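Local coordinates for protein exodeoxyribonuclease III (Archaeoglobus fulgidus, PDB 2VOA) that probably cleaves DNA at abasic sites as a metal-dependent AP endonuclease of the exonuclease III family, at residues Phe184-Arg189 with Gly214-Ala219. The protein carries 1 engineered substitution. Numbering follows the deposited sequence.
Sequences FVDVLR and GWRGDA. Engineered in segment 214-219: G217 (natural residue Val).
R216 reaches across to D186 and grips its carboxylate end-on with two nitrogens, NH1 giving a 3.0 Å bond to OD1 and NH2 a 2.8 Å bond to OD2. OD1 uses its syn lone pair, while OD2 is met on the syn side but somewhat out of the carboxylate plane; the two flat groups are twisted 33° apart. Aspartate suits position 186 by matching each nitrogen with an oxygen, its CG anti to the backbone N and the carboxylate set toward R216. Arginine's other N-H groups find work too: R216 NH1 also donates to D218 O (3.0 Å), and D155 OD2 forms salt bridges with both R216 NE and R189 NH2, probably easing the 3.7 Å approach of R189 NE to R216 NH2. Water accepts from R189 NE and, weakly, R216 NH2. Bends at chi2 and chi3 (-71° and -68°) turn the R216 guanidinium toward D186; L188 CD2, 3.7 Å from R216 NE, gives one face a greasy cover, offset toward its rim. A leucine in place of R216 would probably leave D186 without its cationic mate. These bonds tie strand 185-186 to the loop before D218, whose OD1 is hydrogen-bonded to H248 ND1, both probably important for catalysis.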
loop_
_atom_site.group_PDB
_atom_site.type_symbol
_atom_site.label_atom_id
_atom_site.label_comp_id
_atom_site.label_asym_id
_atom_site.label_seq_id
_atom_site.Cartn_x
_atom_site.Cartn_y
_atom_site.Cartn_z
ATOM N N PHE A 184 2.935 36.869 -16.933
ATOM C CA PHE A 184 3.078 35.435 -17.072
ATOM C C PHE A 184 2.142 34.923 -18.146
ATOM O O PHE A 184 0.989 35.387 -18.261
ATOM C CB PHE A 184 2.806 34.731 -15.761
ATOM C CG PHE A 184 3.896 34.897 -14.753
ATOM C CD1 PHE A 184 3.714 35.754 -13.661
ATOM C CD2 PHE A 184 5.104 34.202 -14.888
ATOM C CE1 PHE A 184 4.722 35.902 -12.713
ATOM C CE2 PHE A 184 6.126 34.344 -13.942
ATOM C CZ PHE A 184 5.927 35.186 -12.854
ATOM N N VAL A 185 2.645 33.994 -18.954
ATOM C CA VAL A 185 1.817 33.352 -19.979
ATOM C C VAL A 185 1.469 31.907 -19.557
ATOM O O VAL A 185 2.362 31.111 -19.262
ATOM C CB VAL A 185 2.546 33.333 -21.327
ATOM C CG1 VAL A 185 1.666 32.693 -22.370
ATOM C CG2 VAL A 185 2.896 34.788 -21.743
ATOM N N ASP A 186 0.176 31.581 -19.561
ATOM C CA ASP A 186 -0.293 30.232 -19.171
ATOM C C ASP A 186 -0.106 29.416 -20.447
ATOM O O ASP A 186 -0.970 29.427 -21.336
ATOM C CB ASP A 186 -1.780 30.317 -18.818
ATOM C CG ASP A 186 -2.359 29.051 -18.181
ATOM O OD1 ASP A 186 -1.753 27.960 -18.176
ATOM O OD2 ASP A 186 -3.489 29.163 -17.652
ATOM N N VAL A 187 1.044 28.763 -20.569
ATOM C CA VAL A 187 1.428 28.201 -21.879
ATOM C C VAL A 187 0.501 27.073 -22.351
ATOM O O VAL A 187 0.369 26.847 -23.559
ATOM C CB VAL A 187 2.952 27.811 -21.940
ATOM C CG1 VAL A 187 3.805 29.055 -21.827
ATOM C CG2 VAL A 187 3.308 26.748 -20.863
ATOM N N LEU A 188 -0.139 26.373 -21.410
ATOM C CA LEU A 188 -1.152 25.358 -21.787
ATOM C C LEU A 188 -2.161 25.980 -22.747
ATOM O O LEU A 188 -2.554 25.344 -23.731
ATOM C CB LEU A 188 -1.873 24.801 -20.548
ATOM C CG LEU A 188 -2.944 23.746 -20.896
ATOM C CD1 LEU A 188 -2.338 22.562 -21.666
ATOM C CD2 LEU A 188 -3.636 23.309 -19.593
ATOM N N ARG A 189 -2.547 27.235 -22.488
ATOM C CA ARG A 189 -3.525 27.931 -23.352
ATOM C C ARG A 189 -2.941 28.639 -24.583
ATOM O O ARG A 189 -3.677 28.979 -25.522
ATOM C CB ARG A 189 -4.426 28.861 -22.519
ATOM C CG ARG A 189 -5.094 28.150 -21.339
ATOM C CD ARG A 189 -5.884 26.934 -21.833
ATOM N NE ARG A 189 -6.634 26.292 -20.766
ATOM C CZ ARG A 189 -7.259 25.140 -20.903
ATOM N NH1 ARG A 189 -7.243 24.517 -22.088
ATOM N NH2 ARG A 189 -7.927 24.638 -19.875
ATOM N N GLY A 214 -13.039 16.364 -14.309
ATOM C CA GLY A 214 -11.753 16.832 -13.829
ATOM C C GLY A 214 -11.681 18.342 -13.698
ATOM O O GLY A 214 -12.656 19.067 -14.016
ATOM N N TRP A 215 -10.515 18.777 -13.216
ATOM C CA TRP A 215 -10.145 20.188 -12.993
ATOM C C TRP A 215 -8.777 20.461 -13.567
ATOM O O TRP A 215 -7.941 19.554 -13.694
ATOM C CB TRP A 215 -10.025 20.486 -11.484
ATOM C CG TRP A 215 -11.226 20.252 -10.683
ATOM C CD1 TRP A 215 -11.815 19.040 -10.404
ATOM C CD2 TRP A 215 -12.002 21.242 -10.006
ATOM N NE1 TRP A 215 -12.911 19.229 -9.615
ATOM C CE2 TRP A 215 -13.053 20.565 -9.352
ATOM C CE3 TRP A 215 -11.914 22.640 -9.890
ATOM C CZ2 TRP A 215 -14.029 21.237 -8.587
ATOM C CZ3 TRP A 215 -12.914 23.316 -9.123
ATOM C CH2 TRP A 215 -13.931 22.605 -8.491
ATOM N N ARG A 216 -8.519 21.727 -13.913
ATOM C CA ARG A 216 -7.180 22.107 -14.375
ATOM C C ARG A 216 -6.701 23.272 -13.490
ATOM O O ARG A 216 -6.844 24.462 -13.839
ATOM C CB ARG A 216 -7.183 22.455 -15.882
ATOM C CG ARG A 216 -5.769 22.340 -16.545
ATOM C CD ARG A 216 -4.810 23.441 -16.089
ATOM N NE ARG A 216 -5.254 24.729 -16.613
ATOM C CZ ARG A 216 -4.462 25.750 -16.932
ATOM N NH1 ARG A 216 -3.132 25.685 -16.742
ATOM N NH2 ARG A 216 -5.008 26.844 -17.448
ATOM N N GLY A 217 -6.163 22.904 -12.321
ATOM C CA GLY A 217 -5.649 23.881 -11.342
ATOM C C GLY A 217 -4.122 23.945 -11.259
ATOM O O GLY A 217 -3.572 24.722 -10.454
ATOM N N ASP A 218 -3.448 23.125 -12.060
ATOM C CA ASP A 218 -1.979 23.083 -12.173
ATOM C C ASP A 218 -1.571 23.904 -13.408
ATOM O O ASP A 218 -2.272 23.906 -14.424
ATOM C CB ASP A 218 -1.479 21.639 -12.322
ATOM C CG ASP A 218 -1.908 20.757 -11.179
ATOM O OD1 ASP A 218 -2.944 20.056 -11.305
ATOM O OD2 ASP A 218 -1.200 20.788 -10.151
ATOM N N ALA A 219 -0.429 24.599 -13.344
ATOM C CA ALA A 219 -0.062 25.484 -14.459
ATOM C C ALA A 219 1.461 25.614 -14.583
ATOM O O ALA A 219 2.198 25.443 -13.590
ATOM C CB ALA A 219 -0.729 26.880 -14.329
HETATM O O HOH W 1 -7.373 28.561 -18.907
#